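PDB 5NTD: leucyl aminopeptidase, which probably removes leucine and other residues from the N-termini of peptides, as a metal-dependent M17 aminopeptidase inhibited by bestatin. Local coordinates for residues Ser112-Pro117 and Thr438-Leu443; Val395-Ala400 and Ala490-Asp495; Val143-Asn148 and Leu184-Pro189. All blocks are in the same frame, centred on the assembly; numbering follows the deposited sequence.

Overall arrangement
Contact 3 lies in the sheet of the N-terminal domain, contact 2 in the catalytic domain beside the active site, and contact 1 joins the two domains. In contact 2 the side chain of Asp495 is about 7 Å from bound bestatin and that of Ala400 about 8 Å from a manganese ion. Contacts 1 and 2 have centres 16 Å apart and share one sheet, since strand 415-419 runs between 439-441 and 490-495. Contact 3 has its centre 26 Å from that of contact 1 and 33 Å from that of contact 2, across the middle of the chain from the latter. Along the chain, the segments of contacts 1 and 2 alternate.

Contact 1: residues Ser112-Pro117 and Thr438-Leu443; sequences SRNNCP and TCFPVL. With SO4 (sulfate ion), chain B.
The side-chain amide of Asn114 meets the rim of the Phe440 ring, its plane standing at 90° to the ring, with Asn114 CG 3.7 Å from Phe440 CE1. One face of the same ring is overlaid, toward its rim, by CD of the following Pro441. This is a junction between domains: a type I beta turn, Ser112 to Asn115, in the loop between strand 99-107 and helix 120-131 of the N-terminal domain leans on strand 439-441 of the catalytic domain. The turn is closed by Asn115 N bonding to Ser112 O at 2.9 Å and is also an ST turn, because Ser112 OG accepts the N-H of Asn114. No direct hydrogen bond crosses between the segments. Instead a water sits 2.7 Å from both Asn114 O and Cys439 O, bridging the two backbones, and Asn114 O also takes a bond from His414 NE2. Phe440 reaches the turn because its CG is anti to the backbone N (chi1 -166°).

A sulfate, probably from the crystallisation liquor, lies at the edge of the Arg113 guanidinium, where the bond from Arg113 NH2 is weak; the approach of Arg113 N to another sulfate oxygen is too short to be taken at face value. Arg113 NH1 forms a salt bridge with Glu425 of the second subunit, and Asn115 ND2 bonds to Glu447 of that subunit, so the domain junction is also part of the subunit interface.

The methyl of Thr438 completes the contact while its hydroxyl is bonded to His413 O. Thr438 CG2 lies 3.8 Å from Asn115 OD1, an oxygen that also accepts the N-H of Cys116 at 2.7 Å, with that nitrogen tilted out of the carbonyl plane.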
loop_
_atom_site.group_PDB
_atom_site.type_symbol
_atom_site.label_atom_id
_atom_site.label_comp_id
_atom_site.label_asym_id
_atom_site.label_seq_id
_atom_site.Cartn_x
_atom_site.Cartn_y
_atom_site.Cartn_z
ATOM N N SER G 112 29.785 -11.924 -22.763
ATOM C CA SER G 112 28.889 -13.074 -23.045
ATOM C C SER G 112 28.455 -12.995 -24.518
ATOM O O SER G 112 28.537 -11.940 -25.138
ATOM C CB SER G 112 27.637 -13.054 -22.088
ATOM O OG SER G 112 26.499 -12.263 -22.623
ATOM N N ARG G 113 27.867 -14.062 -25.008
ATOM C CA ARG G 113 27.345 -14.115 -26.397
ATOM C C ARG G 113 26.257 -13.102 -26.715
ATOM O O ARG G 113 25.926 -12.894 -27.855
ATOM C CB ARG G 113 26.811 -15.514 -26.728
ATOM C CG ARG G 113 25.554 -15.947 -25.966
ATOM C CD ARG G 113 25.274 -17.419 -26.185
ATOM N NE ARG G 113 24.053 -17.875 -25.554
ATOM C CZ ARG G 113 23.964 -18.395 -24.312
ATOM N NH1 ARG G 113 22.769 -18.784 -23.829
ATOM N NH2 ARG G 113 25.044 -18.539 -23.533
ATOM N N ASN G 114 25.646 -12.518 -25.693
ATOM C CA ASN G 114 24.605 -11.474 -25.919
ATOM C C ASN G 114 25.135 -10.069 -25.796
ATOM O O ASN G 114 24.372 -9.101 -25.771
ATOM C CB ASN G 114 23.447 -11.685 -24.972
ATOM C CG ASN G 114 22.856 -13.036 -25.119
ATOM O OD1 ASN G 114 22.856 -13.865 -24.200
ATOM N ND2 ASN G 114 22.318 -13.280 -26.280
ATOM N N ASN G 115 26.452 -9.942 -25.714
ATOM C CA ASN G 115 27.084 -8.634 -25.485
ATOM C C ASN G 115 28.008 -8.251 -26.641
ATOM O O ASN G 115 28.312 -9.056 -27.501
ATOM C CB ASN G 115 27.832 -8.626 -24.162
ATOM C CG ASN G 115 27.912 -7.239 -23.528
ATOM O OD1 ASN G 115 27.600 -6.229 -24.147
ATOM N ND2 ASN G 115 28.402 -7.191 -22.288
ATOM N N CYS G 116 28.396 -6.997 -26.655
ATOM C CA CYS G 116 29.402 -6.448 -27.594
ATOM C C CYS G 116 30.802 -6.755 -27.089
ATOM O O CYS G 116 31.137 -6.366 -25.966
ATOM C CB CYS G 116 29.248 -4.947 -27.718
ATOM S SG CYS G 116 30.518 -4.180 -28.761
ATOM N N PRO G 117 31.626 -7.497 -27.876
ATOM C CA PRO G 117 32.939 -7.976 -27.384
ATOM C C PRO G 117 33.886 -6.868 -26.965
ATOM O O PRO G 117 34.705 -7.055 -26.081
ATOM C CB PRO G 117 33.515 -8.705 -28.593
ATOM C CG PRO G 117 32.336 -9.159 -29.370
ATOM C CD PRO G 117 31.256 -8.133 -29.137
ATOM N N THR G 438 22.907 -2.913 -27.218
ATOM C CA THR G 438 22.533 -4.337 -27.214
ATOM C C THR G 438 21.033 -4.564 -26.999
ATOM O O THR G 438 20.381 -3.779 -26.367
ATOM C CB THR G 438 23.285 -5.130 -26.141
ATOM O OG1 THR G 438 23.243 -4.406 -24.918
ATOM C CG2 THR G 438 24.726 -5.327 -26.538
ATOM N N CYS G 439 20.544 -5.642 -27.588
ATOM C CA CYS G 439 19.178 -6.101 -27.499
ATOM C C CYS G 439 19.105 -7.559 -27.067
ATOM O O CYS G 439 20.092 -8.282 -27.083
ATOM C CB CYS G 439 18.425 -5.931 -28.844
ATOM S SG CYS G 439 18.438 -4.245 -29.452
ATOM N N PHE G 440 17.892 -7.985 -26.735
ATOM C CA PHE G 440 17.616 -9.405 -26.455
ATOM C C PHE G 440 16.160 -9.711 -26.756
ATOM O O PHE G 440 15.290 -8.876 -26.525
ATOM C CB PHE G 440 17.959 -9.739 -25.008
ATOM C CG PHE G 440 18.017 -11.207 -24.755
ATOM C CD1 PHE G 440 19.141 -11.952 -25.180
ATOM C CD2 PHE G 440 16.935 -11.876 -24.236
ATOM C CE1 PHE G 440 19.187 -13.321 -25.003
ATOM C CE2 PHE G 440 16.965 -13.248 -24.080
ATOM C CZ PHE G 440 18.089 -13.977 -24.447
ATOM N N PRO G 441 15.871 -10.891 -27.337
ATOM C CA PRO G 441 14.483 -11.162 -27.690
ATOM C C PRO G 441 13.579 -11.462 -26.524
ATOM O O PRO G 441 14.011 -12.013 -25.494
ATOM C CB PRO G 441 14.552 -12.406 -28.565
ATOM C CG PRO G 441 15.946 -12.866 -28.548
ATOM C CD PRO G 441 16.758 -12.008 -27.657
ATOM N N VAL G 442 12.317 -11.070 -26.698
ATOM C CA VAL G 442 11.249 -11.539 -25.834
ATOM C C VAL G 442 10.329 -12.449 -26.621
ATOM O O VAL G 442 10.296 -12.407 -27.835
ATOM C CB VAL G 442 10.464 -10.437 -25.140
ATOM C CG1 VAL G 442 11.374 -9.632 -24.234
ATOM C CG2 VAL G 442 9.776 -9.531 -26.141
ATOM N N LEU G 443 9.572 -13.261 -25.884
ATOM C CA LEU G 443 8.690 -14.280 -26.486
ATOM C C LEU G 443 7.789 -13.693 -27.577
ATOM O O LEU G 443 7.089 -12.748 -27.336
ATOM C CB LEU G 443 7.817 -14.942 -25.430
ATOM C CG LEU G 443 6.786 -15.951 -25.923
ATOM C CD1 LEU G 443 7.466 -17.196 -26.443
ATOM C CD2 LEU G 443 5.834 -16.305 -24.781
HETATM S S SO4 B . 28.849 -17.430 -23.835
HETATM O O1 SO4 B . 29.127 -17.793 -22.430
HETATM O O2 SO4 B . 30.117 -17.032 -24.467
HETATM O O3 SO4 B . 28.264 -18.625 -24.480
HETATM O O4 SO4 B . 27.879 -16.354 -23.941
HETATM O O HOH W 1 22.508 -9.439 -27.701
#

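Contact 2: residues Val395-Ala400 and Ala490-Asp495; sequences VVIDMA and AHIHVD
Asp398 has its CG between its own backbone N and carbonyl carbon (chi1 81°), a rotation that swings the carboxylate across to the neighbouring strand, where His491 and His493, both with CG anti to the backbone N, hold their rings to receive it. One carboxylate oxygen goes to each ring. His493 ND1 donates at 2.6 Å, with an N-H...O angle of 162°, to the syn lone pair of Asp398 OD1, which lies in the plane of the His493 ring. His491 NE2 donates to Asp398 OD2 at 2.8 Å; this oxygen is met almost end-on to its C-O bond and is tilted somewhat from the ring plane. The plane of the carboxylate is turned only moderately from that of each ring.

The two strands that carry these residues, 395-400 and 490-495, are parallel neighbours in the sheet of the catalytic domain, 9° apart in direction. Asp398 is fixed by its backbone too, since Asp398 N bonds to Ile492 O at 2.9 Å and Asp398 O accepts from Val494 N at 2.8 Å. On the other face of these two strands the side chains are apolar. There Ile397 lies alongside Ile492, with Ile397 CG1 4.2 Å from Ile492 CD1. Met399 lies alongside Val494, with Met399 CG 4.1 Å from Val494 CB; Tyr517 and Leu514 of helix 511-519 pack on this side.

At the C-terminal end the strands approach the active site: Ala400 touches the metal ligand Lys289, while Asp495 binds Leu402 N and Thr403 OG1. Ile479 of helix 471-480 packs on Asp398 and His493. Two imidazole N-H groups thus satisfy both oxygens of a buried carboxylate, which is consistent with a negative charge on Asp398 and probably fixes the orientation of both rings.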
loop_
_atom_site.group_PDB
_atom_site.type_symbol
_atom_site.label_atom_id
_atom_site.label_comp_id
_atom_site.label_asym_id
_atom_site.label_seq_id
_atom_site.Cartn_x
_atom_site.Cartn_y
_atom_site.Cartn_z
ATOM N N VAL G 395 9.931 -3.366 -44.014
ATOM C CA VAL G 395 10.232 -3.564 -42.608
ATOM C C VAL G 395 9.667 -2.397 -41.840
ATOM O O VAL G 395 9.855 -1.252 -42.217
ATOM C CB VAL G 395 11.744 -3.627 -42.325
ATOM C CG1 VAL G 395 12.005 -3.824 -40.842
ATOM C CG2 VAL G 395 12.392 -4.754 -43.105
ATOM N N VAL G 396 8.997 -2.710 -40.739
ATOM C CA VAL G 396 8.526 -1.689 -39.789
ATOM C C VAL G 396 9.275 -1.884 -38.480
ATOM O O VAL G 396 9.314 -2.986 -37.940
ATOM C CB VAL G 396 7.042 -1.776 -39.498
ATOM C CG1 VAL G 396 6.639 -0.790 -38.406
ATOM C CG2 VAL G 396 6.249 -1.484 -40.736
ATOM N N ILE G 397 9.889 -0.802 -38.008
ATOM C CA ILE G 397 10.583 -0.812 -36.730
ATOM C C ILE G 397 9.927 0.205 -35.843
ATOM O O ILE G 397 9.905 1.406 -36.163
ATOM C CB ILE G 397 12.067 -0.452 -36.837
ATOM C CG1 ILE G 397 12.785 -1.379 -37.807
ATOM C CG2 ILE G 397 12.746 -0.525 -35.466
ATOM C CD1 ILE G 397 14.207 -0.944 -38.106
ATOM N N ASP G 398 9.363 -0.257 -34.743
ATOM C CA ASP G 398 8.867 0.700 -33.746
ATOM C C ASP G 398 9.789 0.635 -32.527
ATOM O O ASP G 398 10.271 -0.432 -32.160
ATOM C CB ASP G 398 7.393 0.489 -33.409
ATOM C CG ASP G 398 7.165 -0.629 -32.413
ATOM O OD1 ASP G 398 7.495 -0.422 -31.231
ATOM O OD2 ASP G 398 6.728 -1.708 -32.851
ATOM N N MET G 399 10.048 1.795 -31.967
ATOM C CA MET G 399 10.903 1.926 -30.798
ATOM C C MET G 399 10.168 2.720 -29.739
ATOM O O MET G 399 9.612 3.763 -30.023
ATOM C CB MET G 399 12.233 2.616 -31.112
ATOM C CG MET G 399 13.024 1.919 -32.218
ATOM S SD MET G 399 14.623 2.668 -32.527
ATOM C CE MET G 399 15.698 1.550 -31.686
ATOM N N ALA G 400 10.189 2.202 -28.517
ATOM C CA ALA G 400 9.352 2.757 -27.437
ATOM C C ALA G 400 9.842 2.399 -26.067
ATOM O O ALA G 400 10.267 1.287 -25.810
ATOM C CB ALA G 400 7.940 2.278 -27.609
ATOM N N ALA G 490 8.439 -7.594 -42.369
ATOM C CA ALA G 490 8.980 -7.858 -41.047
ATOM C C ALA G 490 8.634 -6.712 -40.123
ATOM O O ALA G 490 8.756 -5.552 -40.466
ATOM C CB ALA G 490 10.483 -8.062 -41.108
ATOM N N HIS G 491 8.227 -7.059 -38.921
ATOM C CA HIS G 491 7.934 -6.045 -37.888
ATOM C C HIS G 491 8.805 -6.267 -36.656
ATOM O O HIS G 491 8.784 -7.335 -36.065
ATOM C CB HIS G 491 6.478 -6.073 -37.480
ATOM C CG HIS G 491 6.179 -5.173 -36.331
ATOM N ND1 HIS G 491 5.480 -5.580 -35.230
ATOM C CD2 HIS G 491 6.528 -3.882 -36.099
ATOM C CE1 HIS G 491 5.408 -4.583 -34.366
ATOM N NE2 HIS G 491 6.045 -3.546 -34.863
ATOM N N ILE G 492 9.587 -5.255 -36.335
ATOM C CA ILE G 492 10.490 -5.284 -35.210
ATOM C C ILE G 492 10.035 -4.269 -34.160
ATOM O O ILE G 492 10.082 -3.073 -34.395
ATOM C CB ILE G 492 11.926 -4.921 -35.597
ATOM C CG1 ILE G 492 12.449 -5.872 -36.695
ATOM C CG2 ILE G 492 12.841 -5.009 -34.369
ATOM C CD1 ILE G 492 13.748 -5.423 -37.331
ATOM N N HIS G 493 9.587 -4.784 -33.018
ATOM C CA HIS G 493 9.201 -3.950 -31.899
ATOM C C HIS G 493 10.341 -3.925 -30.893
ATOM O O HIS G 493 10.770 -4.952 -30.408
ATOM C CB HIS G 493 7.917 -4.457 -31.261
ATOM C CG HIS G 493 7.638 -3.852 -29.914
ATOM N ND1 HIS G 493 7.449 -2.502 -29.726
ATOM C CD2 HIS G 493 7.577 -4.410 -28.686
ATOM C CE1 HIS G 493 7.276 -2.253 -28.446
ATOM N NE2 HIS G 493 7.331 -3.400 -27.795
ATOM N N VAL G 494 10.829 -2.742 -30.626
ATOM C CA VAL G 494 11.959 -2.511 -29.708
ATOM C C VAL G 494 11.482 -1.782 -28.437
ATOM O O VAL G 494 11.086 -0.623 -28.473
ATOM C CB VAL G 494 13.079 -1.675 -30.340
ATOM C CG1 VAL G 494 14.306 -1.626 -29.441
ATOM C CG2 VAL G 494 13.462 -2.244 -31.680
ATOM N N ASP G 495 11.491 -2.507 -27.332
ATOM C CA ASP G 495 11.092 -1.959 -26.037
ATOM C C ASP G 495 12.380 -1.548 -25.363
ATOM O O ASP G 495 13.175 -2.384 -24.933
ATOM C CB ASP G 495 10.323 -2.976 -25.195
ATOM C CG ASP G 495 9.625 -2.336 -23.986
ATOM O OD1 ASP G 495 10.076 -1.267 -23.524
ATOM O OD2 ASP G 495 8.637 -2.927 -23.492
#

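Contact 3: residues Val143-Asn148 and Leu184-Pro189; sequences VFVLSN and LQVVFP
Val143 and Phe144 pair with Val186 and Val187 as parallel strands, joining the two beta strands of a beta-alpha-beta unit (strand 140-145, helix 150-158, strand 183-188) in the mixed sheet of the N-terminal domain. Three backbone bonds hold them: Val143 N to Gln185 O at 2.8 Å, Val187 N to Val143 O at 2.8 Å, and the longer Val145 N to Val187 O at 3.1 Å. The pairing stops there. Pro189, at the place of the next donor, has no N-H, and its CD lies 3.2 Å from Val145 O.

On one face of the sheet Phe144 and Val187 run side by side. Val187 CB makes an off-centre CH-pi contact with the Phe144 ring, 4.2 Å from its centroid, and CG2 of the same valine sits over that ring face near its rim.

Where the strands end, Val145 CG2 comes to 3.3 Å from Phe188 CD1: chi1 of Val145, -55°, sets CG1 anti to the carbonyl carbon and leaves CG2 between the backbone N and that carbon, facing Phe188. This methyl approaches the phenyl ring obliquely, while Val186 CG1 overlies the rim of one face and Ser147 O lies at the edge, 3.6 Å from Phe188 CD1. Asn148 comes against Pro189 from the opposite direction, its OD1 3.4 Å from Pro189 CD.

Around the pair, strand 46-52 bonds to the edge of 143-145 turned away from 184-188, and strand 26-30 flanks 183-188, so both are interior strands. Phe144 meets the rings of Phe66 and Tyr34 edge-to-face, while Val157 and Ile153 of the connecting helix 150-158 pack on Val186 and Phe188.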
loop_
_atom_site.group_PDB
_atom_site.type_symbol
_atom_site.label_atom_id
_atom_site.label_comp_id
_atom_site.label_asym_id
_atom_site.label_seq_id
_atom_site.Cartn_x
_atom_site.Cartn_y
_atom_site.Cartn_z
ATOM N N VAL G 143 41.849 11.216 -26.128
ATOM C CA VAL G 143 41.420 9.892 -25.664
ATOM C C VAL G 143 41.987 8.865 -26.609
ATOM O O VAL G 143 41.488 8.620 -27.714
ATOM C CB VAL G 143 39.887 9.773 -25.575
ATOM C CG1 VAL G 143 39.490 8.473 -24.918
ATOM C CG2 VAL G 143 39.310 10.933 -24.788
ATOM N N PHE G 144 43.033 8.224 -26.134
ATOM C CA PHE G 144 43.722 7.180 -26.906
ATOM C C PHE G 144 43.064 5.860 -26.590
ATOM O O PHE G 144 43.093 5.381 -25.448
ATOM C CB PHE G 144 45.200 7.089 -26.542
ATOM C CG PHE G 144 46.008 8.278 -26.987
ATOM C CD1 PHE G 144 46.048 9.439 -26.232
ATOM C CD2 PHE G 144 46.755 8.225 -28.175
ATOM C CE1 PHE G 144 46.794 10.522 -26.649
ATOM C CE2 PHE G 144 47.513 9.312 -28.593
ATOM C CZ PHE G 144 47.518 10.461 -27.836
ATOM N N VAL G 145 42.452 5.275 -27.610
ATOM C CA VAL G 145 41.769 3.981 -27.448
ATOM C C VAL G 145 42.585 2.940 -28.180
ATOM O O VAL G 145 43.048 3.175 -29.278
ATOM C CB VAL G 145 40.301 4.006 -27.937
ATOM C CG1 VAL G 145 39.532 5.121 -27.243
ATOM C CG2 VAL G 145 40.189 4.203 -29.429
ATOM N N LEU G 146 42.723 1.781 -27.571
ATOM C CA LEU G 146 43.504 0.696 -28.152
ATOM C C LEU G 146 42.664 -0.294 -28.965
ATOM O O LEU G 146 43.210 -1.193 -29.583
ATOM C CB LEU G 146 44.310 -0.016 -27.085
ATOM C CG LEU G 146 45.207 0.950 -26.299
ATOM C CD1 LEU G 146 45.996 0.190 -25.246
ATOM C CD2 LEU G 146 46.155 1.725 -27.193
ATOM N N SER G 147 41.355 -0.122 -28.944
ATOM C CA SER G 147 40.441 -0.930 -29.758
ATOM C C SER G 147 40.277 -0.277 -31.094
ATOM O O SER G 147 40.322 0.941 -31.212
ATOM C CB SER G 147 39.061 -1.062 -29.099
ATOM O OG SER G 147 38.084 -1.594 -29.997
ATOM N N ASN G 148 40.088 -1.107 -32.118
ATOM C CA ASN G 148 39.737 -0.614 -33.484
ATOM C C ASN G 148 38.253 -0.811 -33.797
ATOM O O ASN G 148 37.852 -0.740 -34.942
ATOM C CB ASN G 148 40.598 -1.283 -34.557
ATOM C CG ASN G 148 42.015 -0.728 -34.588
ATOM O OD1 ASN G 148 42.237 0.447 -34.919
ATOM N ND2 ASN G 148 42.976 -1.555 -34.185
ATOM N N LEU G 184 36.557 16.282 -27.098
ATOM C CA LEU G 184 37.239 14.989 -26.994
ATOM C C LEU G 184 37.790 14.563 -28.333
ATOM O O LEU G 184 37.073 14.484 -29.329
ATOM C CB LEU G 184 36.295 13.888 -26.502
ATOM C CG LEU G 184 35.583 14.156 -25.179
ATOM C CD1 LEU G 184 34.636 13.015 -24.857
ATOM C CD2 LEU G 184 36.577 14.334 -24.028
ATOM N N GLN G 185 39.078 14.282 -28.350
ATOM C CA GLN G 185 39.721 13.764 -29.569
ATOM C C GLN G 185 40.057 12.294 -29.366
ATOM O O GLN G 185 40.982 11.953 -28.648
ATOM C CB GLN G 185 40.987 14.552 -29.949
ATOM C CG GLN G 185 41.614 14.046 -31.256
ATOM C CD GLN G 185 42.722 14.936 -31.798
ATOM O OE1 GLN G 185 42.807 15.140 -33.010
ATOM N NE2 GLN G 185 43.600 15.409 -30.923
ATOM N N VAL G 186 39.284 11.452 -30.029
ATOM C CA VAL G 186 39.483 10.017 -29.962
ATOM C C VAL G 186 40.575 9.617 -30.971
ATOM O O VAL G 186 40.484 9.892 -32.167
ATOM C CB VAL G 186 38.198 9.251 -30.287
ATOM C CG1 VAL G 186 38.443 7.747 -30.346
ATOM C CG2 VAL G 186 37.148 9.565 -29.237
ATOM N N VAL G 187 41.594 8.953 -30.454
ATOM C CA VAL G 187 42.762 8.545 -31.237
ATOM C C VAL G 187 42.819 7.039 -31.336
ATOM O O VAL G 187 43.250 6.362 -30.416
ATOM C CB VAL G 187 44.065 9.062 -30.624
ATOM C CG1 VAL G 187 45.229 8.807 -31.582
ATOM C CG2 VAL G 187 43.969 10.558 -30.335
ATOM N N PHE G 188 42.354 6.531 -32.463
ATOM C CA PHE G 188 42.399 5.058 -32.726
ATOM C C PHE G 188 43.819 4.625 -33.062
ATOM O O PHE G 188 44.622 5.456 -33.489
ATOM C CB PHE G 188 41.496 4.661 -33.879
ATOM C CG PHE G 188 40.024 4.857 -33.596
ATOM C CD1 PHE G 188 39.365 4.058 -32.669
ATOM C CD2 PHE G 188 39.297 5.857 -34.257
ATOM C CE1 PHE G 188 38.007 4.232 -32.407
ATOM C CE2 PHE G 188 37.942 6.054 -33.982
ATOM C CZ PHE G 188 37.303 5.237 -33.066
ATOM N N PRO G 189 44.147 3.353 -32.876
ATOM C CA PRO G 189 45.475 2.871 -33.308
ATOM C C PRO G 189 45.738 3.003 -34.824
ATOM O O PRO G 189 46.810 3.410 -35.233
ATOM C CB PRO G 189 45.454 1.382 -32.931
ATOM C CG PRO G 189 44.386 1.283 -31.886
ATOM C CD PRO G 189 43.342 2.275 -32.301
#